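Local coordinates for galactose mutarotase related enzyme (Lactobacillus casei, PDB 3Q1N), which probably binds carbohydrate and may act as a sugar isomerase of the aldose 1-epimerase (galactose mutarotase) family, at residues L24-K27 against E32-W35; T40-H45 against T240-E245; D187-E192 against H200-G205. All blocks are in the same frame, centred on the assembly; numbering follows the deposited sequence.

Contact 1: residues L24-K27 against E32-W35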
loop_
_atom_site.group_PDB
_atom_site.type_symbol
_atom_site.label_atom_id
_atom_site.label_comp_id
_atom_site.label_asym_id
_atom_site.label_seq_id
_atom_site.Cartn_x
_atom_site.Cartn_y
_atom_site.Cartn_z
ATOM N N LEU A 24 -0.187 -10.880 11.180
ATOM C CA LEU A 24 -1.535 -10.576 11.625
ATOM C C LEU A 24 -2.296 -11.888 11.687
ATOM O O LEU A 24 -2.506 -12.561 10.676
ATOM C CB LEU A 24 -2.162 -9.591 10.630
ATOM C CG LEU A 24 -3.457 -8.856 10.922
ATOM C CD1 LEU A 24 -3.323 -8.037 12.236
ATOM C CD2 LEU A 24 -3.798 -7.962 9.774
ATOM N N VAL A 25 -2.650 -12.281 12.892
ATOM C CA VAL A 25 -3.024 -13.648 13.164
ATOM C C VAL A 25 -4.387 -13.693 13.804
ATOM O O VAL A 25 -4.666 -12.919 14.723
ATOM C CB VAL A 25 -1.982 -14.337 14.104
ATOM C CG1 VAL A 25 -2.486 -15.695 14.683
ATOM C CG2 VAL A 25 -0.668 -14.527 13.390
ATOM N N ASN A 26 -5.229 -14.569 13.262
ATOM C CA ASN A 26 -6.493 -14.939 13.893
ATOM C C ASN A 26 -6.218 -15.969 14.979
ATOM O O ASN A 26 -5.821 -17.117 14.674
ATOM C CB ASN A 26 -7.436 -15.514 12.842
ATOM C CG ASN A 26 -8.849 -15.700 13.365
ATOM O OD1 ASN A 26 -9.498 -14.729 13.793
ATOM N ND2 ASN A 26 -9.350 -16.938 13.294
ATOM N N LYS A 27 -6.384 -15.583 16.258
ATOM C CA LYS A 27 -6.018 -16.470 17.373
ATOM C C LYS A 27 -6.868 -17.732 17.446
ATOM O O LYS A 27 -6.380 -18.750 17.859
ATOM C CB LYS A 27 -6.126 -15.736 18.728
ATOM C CG LYS A 27 -5.070 -14.645 18.944
ATOM C CD LYS A 27 -5.169 -14.069 20.355
ATOM C CE LYS A 27 -4.079 -13.083 20.639
ATOM N NZ LYS A 27 -4.336 -12.566 22.046
ATOM N N GLU A 32 -2.590 -17.085 9.701
ATOM C CA GLU A 32 -1.811 -15.913 9.322
ATOM C C GLU A 32 -2.356 -15.247 8.051
ATOM O O GLU A 32 -2.335 -15.858 6.965
ATOM C CB GLU A 32 -0.356 -16.323 9.116
ATOM C CG GLU A 32 0.599 -15.242 8.641
ATOM C CD GLU A 32 0.693 -14.050 9.591
ATOM O OE1 GLU A 32 1.235 -14.260 10.691
ATOM O OE2 GLU A 32 0.197 -12.957 9.275
ATOM N N TYR A 33 -2.818 -14.004 8.197
ATOM C CA TYR A 33 -3.388 -13.266 7.074
ATOM C C TYR A 33 -2.330 -12.695 6.150
ATOM O O TYR A 33 -2.572 -12.551 4.956
ATOM C CB TYR A 33 -4.226 -12.085 7.560
ATOM C CG TYR A 33 -5.523 -12.465 8.240
ATOM C CD1 TYR A 33 -6.682 -12.678 7.516
ATOM C CD2 TYR A 33 -5.594 -12.552 9.593
ATOM C CE1 TYR A 33 -7.890 -12.988 8.138
ATOM C CE2 TYR A 33 -6.776 -12.885 10.230
ATOM C CZ TYR A 33 -7.919 -13.083 9.517
ATOM O OH TYR A 33 -9.070 -13.403 10.210
ATOM N N VAL A 34 -1.189 -12.329 6.715
ATOM C CA VAL A 34 -0.110 -11.583 6.029
ATOM C C VAL A 34 1.048 -12.480 5.572
ATOM O O VAL A 34 1.495 -13.371 6.298
ATOM C CB VAL A 34 0.392 -10.421 6.890
ATOM C CG1 VAL A 34 1.603 -9.700 6.241
ATOM C CG2 VAL A 34 -0.749 -9.381 7.116
ATOM N N TRP A 35 1.480 -12.274 4.335
ATOM C CA TRP A 35 2.604 -12.991 3.737
ATOM C C TRP A 35 3.807 -13.002 4.685
ATOM O O TRP A 35 4.160 -11.991 5.288
ATOM C CB TRP A 35 2.983 -12.346 2.399
ATOM C CG TRP A 35 4.161 -12.947 1.721
ATOM C CD1 TRP A 35 5.335 -12.310 1.376
ATOM C CD2 TRP A 35 4.306 -14.305 1.303
ATOM N NE1 TRP A 35 6.174 -13.188 0.757
ATOM C CE2 TRP A 35 5.579 -14.428 0.714
ATOM C CE3 TRP A 35 3.487 -15.417 1.367
ATOM C CZ2 TRP A 35 6.034 -15.627 0.170
ATOM C CZ3 TRP A 35 3.943 -16.623 0.829
ATOM C CH2 TRP A 35 5.204 -16.712 0.244
#
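Glu32 bends its carboxylate across to Leu24, where OE2 accepts the amide N of Leu24 at 2.8 Å through its syn lone pair, in a nearly straight bond (168°). The anti lone pair of the same oxygen takes Val34 N at 3.0 Å, so two backbone amides grip one atom. CG stands anti to the backbone N (chi1 177°) and the chain folds at chi2, which swings the carboxylate over to the neighbouring strand while OE2 still reaches Val34 N; a glutamate is long enough to make that turn. Its OE1 lies 3.3 Å from Val25 CG2, the two side chains crossing at about a right angle, and is bonded to Ser23 OG. Strands 20-26 and 31-32 form the edge hairpin of the N-terminal four-stranded antiparallel sheet, Val25 and Glu32 being a non-hydrogen-bonded pair. Just beyond it Tyr33 N donates to Leu24 O at 2.9 Å. The Tyr33 ring presents its edge to the Leu24 carbonyl, with CD2 3.3 Å from Leu24 O, while Asn26 CB approaches the phenol end obliquely, 3.7 Å from Tyr33 OH. That hydroxyl bonds to His294 O at the C-terminus. Branched Val34 offers CG2 to Leu24 CB at 3.8 Å.

Contact 2: residues T40-H45 against T240-E245. With EDO (1,2-ethanediol), chain K.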
loop_
_atom_site.group_PDB
_atom_site.type_symbol
_atom_site.label_atom_id
_atom_site.label_comp_id
_atom_site.label_asym_id
_atom_site.label_seq_id
_atom_site.Cartn_x
_atom_site.Cartn_y
_atom_site.Cartn_z
ATOM N N THR A 40 11.646 -16.948 -1.701
ATOM C CA THR A 40 11.300 -17.684 -2.914
ATOM C C THR A 40 10.418 -16.822 -3.834
ATOM O O THR A 40 10.621 -16.801 -5.050
ATOM C CB THR A 40 10.604 -18.999 -2.544
ATOM O OG1 THR A 40 11.407 -19.700 -1.577
ATOM C CG2 THR A 40 10.363 -19.888 -3.806
ATOM N N PHE A 41 9.504 -16.046 -3.230
ATOM C CA PHE A 41 8.552 -15.211 -3.977
ATOM C C PHE A 41 8.682 -13.716 -3.708
ATOM O O PHE A 41 8.636 -12.919 -4.635
ATOM C CB PHE A 41 7.129 -15.662 -3.643
ATOM C CG PHE A 41 6.874 -17.099 -3.985
ATOM C CD1 PHE A 41 6.661 -17.462 -5.303
ATOM C CD2 PHE A 41 6.831 -18.075 -3.002
ATOM C CE1 PHE A 41 6.436 -18.814 -5.646
ATOM C CE2 PHE A 41 6.610 -19.424 -3.331
ATOM C CZ PHE A 41 6.404 -19.785 -4.650
ATOM N N TRP A 42 8.809 -13.336 -2.438
ATOM C CA TRP A 42 8.927 -11.921 -2.085
ATOM C C TRP A 42 9.383 -11.790 -0.648
ATOM O O TRP A 42 8.785 -12.361 0.241
ATOM C CB TRP A 42 7.570 -11.193 -2.278
ATOM C CG TRP A 42 7.651 -9.728 -2.208
ATOM C CD1 TRP A 42 8.552 -8.923 -2.860
ATOM C CD2 TRP A 42 6.779 -8.834 -1.471
ATOM N NE1 TRP A 42 8.316 -7.612 -2.544
ATOM C CE2 TRP A 42 7.226 -7.532 -1.707
ATOM C CE3 TRP A 42 5.687 -9.025 -0.616
ATOM C CZ2 TRP A 42 6.606 -6.407 -1.125
ATOM C CZ3 TRP A 42 5.078 -7.896 -0.036
ATOM C CH2 TRP A 42 5.538 -6.627 -0.296
ATOM N N ASN A 43 10.449 -11.052 -0.411
ATOM C CA ASN A 43 11.043 -11.038 0.897
ATOM C C ASN A 43 10.532 -9.956 1.845
ATOM O O ASN A 43 11.181 -9.691 2.850
ATOM C CB ASN A 43 12.566 -10.963 0.792
ATOM C CG ASN A 43 13.055 -9.743 0.096
ATOM O OD1 ASN A 43 12.294 -8.833 -0.268
ATOM N ND2 ASN A 43 14.373 -9.717 -0.153
ATOM N N ARG A 44 9.396 -9.323 1.517
ATOM C CA ARG A 44 8.795 -8.335 2.409
ATOM C C ARG A 44 7.381 -8.766 2.811
ATOM O O ARG A 44 6.946 -9.873 2.440
ATOM C CB ARG A 44 8.805 -6.989 1.746
ATOM C CG ARG A 44 10.232 -6.582 1.412
ATOM C CD ARG A 44 10.284 -5.371 0.584
ATOM N NE ARG A 44 11.660 -5.099 0.142
ATOM C CZ ARG A 44 12.566 -4.379 0.817
ATOM N NH1 ARG A 44 12.304 -3.802 1.991
ATOM N NH2 ARG A 44 13.775 -4.202 0.282
ATOM N N HIS A 45 6.695 -7.935 3.599
ATOM C CA HIS A 45 5.377 -8.337 4.121
ATOM C C HIS A 45 4.305 -7.280 3.770
ATOM O O HIS A 45 3.302 -7.580 3.137
ATOM C CB HIS A 45 5.422 -8.538 5.666
ATOM C CG HIS A 45 6.574 -9.352 6.159
ATOM N ND1 HIS A 45 6.447 -10.687 6.491
ATOM C CD2 HIS A 45 7.876 -9.029 6.365
ATOM C CE1 HIS A 45 7.627 -11.147 6.906
ATOM N NE2 HIS A 45 8.506 -10.158 6.853
ATOM N N THR A 240 -4.384 -0.935 -5.475
ATOM C CA THR A 240 -3.582 -1.704 -6.414
ATOM C C THR A 240 -3.522 -3.184 -6.050
ATOM O O THR A 240 -3.330 -3.537 -4.895
ATOM C CB THR A 240 -2.176 -1.122 -6.510
ATOM O OG1 THR A 240 -2.280 0.210 -7.033
ATOM C CG2 THR A 240 -1.278 -1.940 -7.423
ATOM N N ILE A 241 -3.705 -4.038 -7.058
ATOM C CA ILE A 241 -3.586 -5.479 -6.888
ATOM C C ILE A 241 -2.302 -5.932 -7.577
ATOM O O ILE A 241 -2.012 -5.509 -8.708
ATOM C CB ILE A 241 -4.793 -6.221 -7.487
ATOM C CG1 ILE A 241 -6.113 -5.624 -6.970
ATOM C CG2 ILE A 241 -4.728 -7.727 -7.156
ATOM C CD1 ILE A 241 -6.709 -4.508 -7.873
ATOM N N TRP A 242 -1.533 -6.773 -6.895
ATOM C CA TRP A 242 -0.212 -7.248 -7.385
ATOM C C TRP A 242 0.119 -8.634 -6.856
ATOM O O TRP A 242 -0.176 -8.957 -5.724
ATOM C CB TRP A 242 0.912 -6.269 -6.980
ATOM C CG TRP A 242 2.262 -6.785 -7.300
ATOM C CD1 TRP A 242 2.851 -6.885 -8.539
ATOM C CD2 TRP A 242 3.184 -7.347 -6.379
ATOM N NE1 TRP A 242 4.089 -7.459 -8.428
ATOM C CE2 TRP A 242 4.324 -7.738 -7.110
ATOM C CE3 TRP A 242 3.171 -7.533 -4.987
ATOM C CZ2 TRP A 242 5.437 -8.325 -6.500
ATOM C CZ3 TRP A 242 4.269 -8.079 -4.384
ATOM C CH2 TRP A 242 5.397 -8.483 -5.148
ATOM N N SER A 243 0.683 -9.472 -7.719
ATOM C CA SER A 243 1.336 -10.707 -7.305
ATOM C C SER A 243 2.495 -10.948 -8.253
ATOM O O SER A 243 2.391 -10.620 -9.429
ATOM C CB SER A 243 0.376 -11.881 -7.381
ATOM O OG SER A 243 0.924 -12.978 -6.697
ATOM N N PRO A 244 3.610 -11.460 -7.739
ATOM C CA PRO A 244 4.797 -11.621 -8.581
ATOM C C PRO A 244 4.488 -12.227 -9.956
ATOM O O PRO A 244 3.881 -13.315 -10.073
ATOM C CB PRO A 244 5.663 -12.573 -7.765
ATOM C CG PRO A 244 5.353 -12.194 -6.323
ATOM C CD PRO A 244 3.868 -11.846 -6.336
ATOM N N GLU A 245 4.949 -11.502 -10.979
ATOM C CA GLU A 245 4.612 -11.790 -12.359
ATOM C C GLU A 245 5.318 -13.061 -12.834
ATOM O O GLU A 245 6.496 -13.282 -12.543
ATOM C CB GLU A 245 4.978 -10.604 -13.251
ATOM C CG GLU A 245 4.344 -9.269 -12.834
ATOM C CD GLU A 245 5.328 -8.308 -12.169
ATOM O OE1 GLU A 245 5.837 -8.601 -11.058
ATOM O OE2 GLU A 245 5.584 -7.242 -12.763
HETATM C C1 EDO K . 7.747 -5.696 -5.719
HETATM O O1 EDO K . 8.666 -5.024 -6.576
HETATM C C2 EDO K . 7.671 -4.939 -4.405
HETATM O O2 EDO K . 8.962 -4.950 -3.765
#
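Trp42 and Trp242 meet as a T-shaped pair: the six-membered ring of Trp242 drives its edge into one face of Trp42, the planes 74° apart and the centroid of that ring 5.0 Å from the centroid of the Trp42 five-membered ring. CH2 of Trp242 reaches Trp42 CG at 3.9 Å, and its CZ3 stands above the middle of the indole. On the opposite face Arg44 CB packs, so the Trp42 ring is sandwiched. Both indoles extend with CG anti to the backbone N (chi1 -168° in Trp42, 173° in Trp242), which carries them from loop 40-45 and strand 238-242 to meet. Against this broad overlap the flank has a single touch, Phe41 O to Pro244 CG at 3.8 Å. Protein packing gives way to a small molecule at the Trp42 ring edge, where a 1,2-ethanediol, probably from the crystallisation liquor, accepts NE1 at its O2 (3.0 Å) and lays C1 against Trp242 CZ2 at 3.6 Å. With an alanine at Trp42, Trp242 would probably lose the face its edge rests on and the diol its N-H donor. Two indoles, with His143 adjoining both, beside a bound diol are consistent with the carbohydrate-binding cleft of a mutarotase-like beta-sandwich.

Contact 3: residues D187-E192 against H200-G205. With EDO (1,2-ethanediol), chain Q.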
loop_
_atom_site.group_PDB
_atom_site.type_symbol
_atom_site.label_atom_id
_atom_site.label_comp_id
_atom_site.label_asym_id
_atom_site.label_seq_id
_atom_site.Cartn_x
_atom_site.Cartn_y
_atom_site.Cartn_z
ATOM N N ASP A 187 -10.174 -0.172 -19.503
ATOM C CA ASP A 187 -10.933 -1.325 -18.995
ATOM C C ASP A 187 -10.011 -2.398 -18.480
ATOM O O ASP A 187 -8.817 -2.460 -18.867
ATOM C CB ASP A 187 -11.761 -1.942 -20.114
ATOM C CG ASP A 187 -12.852 -1.016 -20.644
ATOM O OD1 ASP A 187 -13.255 -0.046 -19.981
ATOM O OD2 ASP A 187 -13.346 -1.330 -21.749
ATOM N N ILE A 188 -10.549 -3.248 -17.588
ATOM C CA ILE A 188 -9.754 -4.297 -16.930
ATOM C C ILE A 188 -10.124 -5.690 -17.447
ATOM O O ILE A 188 -11.314 -6.019 -17.456
ATOM C CB ILE A 188 -9.991 -4.304 -15.427
ATOM C CG1 ILE A 188 -9.731 -2.911 -14.853
ATOM C CG2 ILE A 188 -9.072 -5.349 -14.780
ATOM C CD1 ILE A 188 -9.719 -2.820 -13.310
ATOM N N PRO A 189 -9.121 -6.496 -17.884
ATOM C CA PRO A 189 -9.442 -7.846 -18.368
ATOM C C PRO A 189 -10.240 -8.629 -17.328
ATOM O O PRO A 189 -9.780 -8.812 -16.191
ATOM C CB PRO A 189 -8.066 -8.479 -18.617
ATOM C CG PRO A 189 -7.140 -7.289 -18.942
ATOM C CD PRO A 189 -7.704 -6.115 -18.160
ATOM N N GLY A 190 -11.469 -8.996 -17.707
ATOM C CA GLY A 190 -12.294 -9.883 -16.913
ATOM C C GLY A 190 -13.244 -9.250 -15.902
ATOM O O GLY A 190 -13.945 -9.972 -15.234
ATOM N N ALA A 191 -13.288 -7.923 -15.801
ATOM C CA ALA A 191 -14.137 -7.273 -14.792
ATOM C C ALA A 191 -15.623 -7.539 -15.090
ATOM O O ALA A 191 -16.039 -7.526 -16.244
ATOM C CB ALA A 191 -13.853 -5.754 -14.713
ATOM N N GLU A 192 -16.397 -7.797 -14.047
ATOM C CA GLU A 192 -17.839 -8.006 -14.164
ATOM C C GLU A 192 -18.545 -7.212 -13.094
ATOM O O GLU A 192 -18.681 -7.675 -11.946
ATOM C CB GLU A 192 -18.203 -9.454 -13.941
ATOM C CG GLU A 192 -17.539 -10.436 -14.856
ATOM C CD GLU A 192 -17.791 -11.849 -14.383
ATOM O OE1 GLU A 192 -18.991 -12.188 -14.171
ATOM O OE2 GLU A 192 -16.809 -12.615 -14.194
ATOM N N HIS A 200 -3.776 -15.141 -12.706
ATOM C CA HIS A 200 -2.445 -14.875 -13.252
ATOM C C HIS A 200 -2.548 -14.250 -14.626
ATOM O O HIS A 200 -1.741 -13.398 -14.966
ATOM C CB HIS A 200 -1.577 -16.128 -13.264
ATOM C CG HIS A 200 -1.005 -16.452 -11.923
ATOM N ND1 HIS A 200 -0.058 -15.663 -11.308
ATOM C CD2 HIS A 200 -1.272 -17.457 -11.064
ATOM C CE1 HIS A 200 0.234 -16.177 -10.125
ATOM N NE2 HIS A 200 -0.481 -17.268 -9.956
ATOM N N ASP A 201 -3.554 -14.665 -15.403
ATOM C CA ASP A 201 -3.853 -14.010 -16.676
ATOM C C ASP A 201 -4.006 -12.488 -16.521
ATOM O O ASP A 201 -3.473 -11.735 -17.330
ATOM C CB ASP A 201 -5.107 -14.599 -17.330
ATOM C CG ASP A 201 -4.828 -15.899 -18.107
ATOM O OD1 ASP A 201 -3.664 -16.342 -18.207
ATOM O OD2 ASP A 201 -5.799 -16.481 -18.614
ATOM N N LEU A 202 -4.716 -12.044 -15.486
ATOM C CA LEU A 202 -4.830 -10.620 -15.178
ATOM C C LEU A 202 -3.484 -10.063 -14.669
ATOM O O LEU A 202 -2.997 -9.021 -15.142
ATOM C CB LEU A 202 -5.900 -10.381 -14.104
ATOM C CG LEU A 202 -6.071 -8.927 -13.593
ATOM C CD1 LEU A 202 -6.580 -7.987 -14.697
ATOM C CD2 LEU A 202 -6.949 -8.870 -12.321
ATOM N N LEU A 203 -2.899 -10.727 -13.682
ATOM C CA LEU A 203 -1.811 -10.070 -12.913
ATOM C C LEU A 203 -0.408 -10.195 -13.519
ATOM O O LEU A 203 0.495 -9.453 -13.132
ATOM C CB LEU A 203 -1.824 -10.551 -11.450
ATOM C CG LEU A 203 -3.102 -10.156 -10.700
ATOM C CD1 LEU A 203 -3.198 -10.928 -9.397
ATOM C CD2 LEU A 203 -3.189 -8.613 -10.475
ATOM N N ASP A 204 -0.222 -11.113 -14.451
ATOM C CA ASP A 204 1.107 -11.365 -15.020
ATOM C C ASP A 204 1.640 -10.191 -15.799
ATOM O O ASP A 204 2.858 -10.083 -15.978
ATOM C CB ASP A 204 1.107 -12.644 -15.877
ATOM C CG ASP A 204 1.267 -13.915 -15.038
ATOM O OD1 ASP A 204 1.530 -13.810 -13.834
ATOM O OD2 ASP A 204 1.102 -15.036 -15.557
ATOM N N GLY A 205 0.756 -9.290 -16.227
ATOM C CA GLY A 205 1.140 -8.068 -16.930
ATOM C C GLY A 205 1.509 -6.903 -16.026
ATOM O O GLY A 205 1.706 -5.766 -16.501
HETATM C C1 EDO Q . -13.042 -6.877 -19.989
HETATM O O1 EDO Q . -13.680 -7.795 -19.086
HETATM C C2 EDO Q . -13.566 -5.465 -19.764
HETATM O O2 EDO Q . -13.026 -4.939 -18.548
#
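Residues Ile188 to Ala191 form a type II beta turn, closed by Ala191 N to Ile188 O at 3.2 Å, and face the short helix 200-203, where Asp204 N bonds to His200 O; the CA atoms of Pro189 and Leu202 lie 6.3 Å apart. Pro189 suits the second position of the turn, its ring fixing phi at -54°, and Gly190 takes the third with a positive phi (92°) that would press a side chain against the preceding carbonyl oxygen. From the helix Leu202 does the touching through a single methyl. Its CG is anti to the backbone N, and chi2 (65°) then brings CD1 to the turn, where it meets Ile188 CG2 at 3.6 Å, crossing obliquely. The same CD1 comes within 3.6 Å of Pro189 O and 4.1 Å of Pro189 CD, and the proline crosses the leucine at about a right angle. No hydrogen bond joins the segments; van der Waals packing, mostly between apolar groups, does. Beside the turn a 1,2-ethanediol, probably from the crystallisation liquor, accepts Gly190 N at its O1 (2.9 Å). Leu196 of strand 195-197 touches both Ile188 and Leu202. Strand 208-210 adds Leu210 against Ile188 and Val208 against Leu202, so turn and helix are packed together onto these two strands.

How the contacts relate
Contacts 1 and 2 follow one another along the chain, their centres about 17 Å apart, and Trp35 joins them: its NE1 lies 2.8 Å from Trp42 O and its O 2.9 Å from His45 ND1, both probable hydrogen bonds. The end of the 32-35 segment thus holds the loop that presents Trp42 to the probable sugar pocket. Contact 3 lies within the part of the chain that runs between the two segments of contact 2, again with centres about 17 Å apart; Glu245 CB packs 3.5 Å from Asp204 O. Contacts 1 and 3 do not touch, their nearest atoms being about 12 Å apart, so contact 2 bridges the N-terminal hairpin and the peripheral turn and helix.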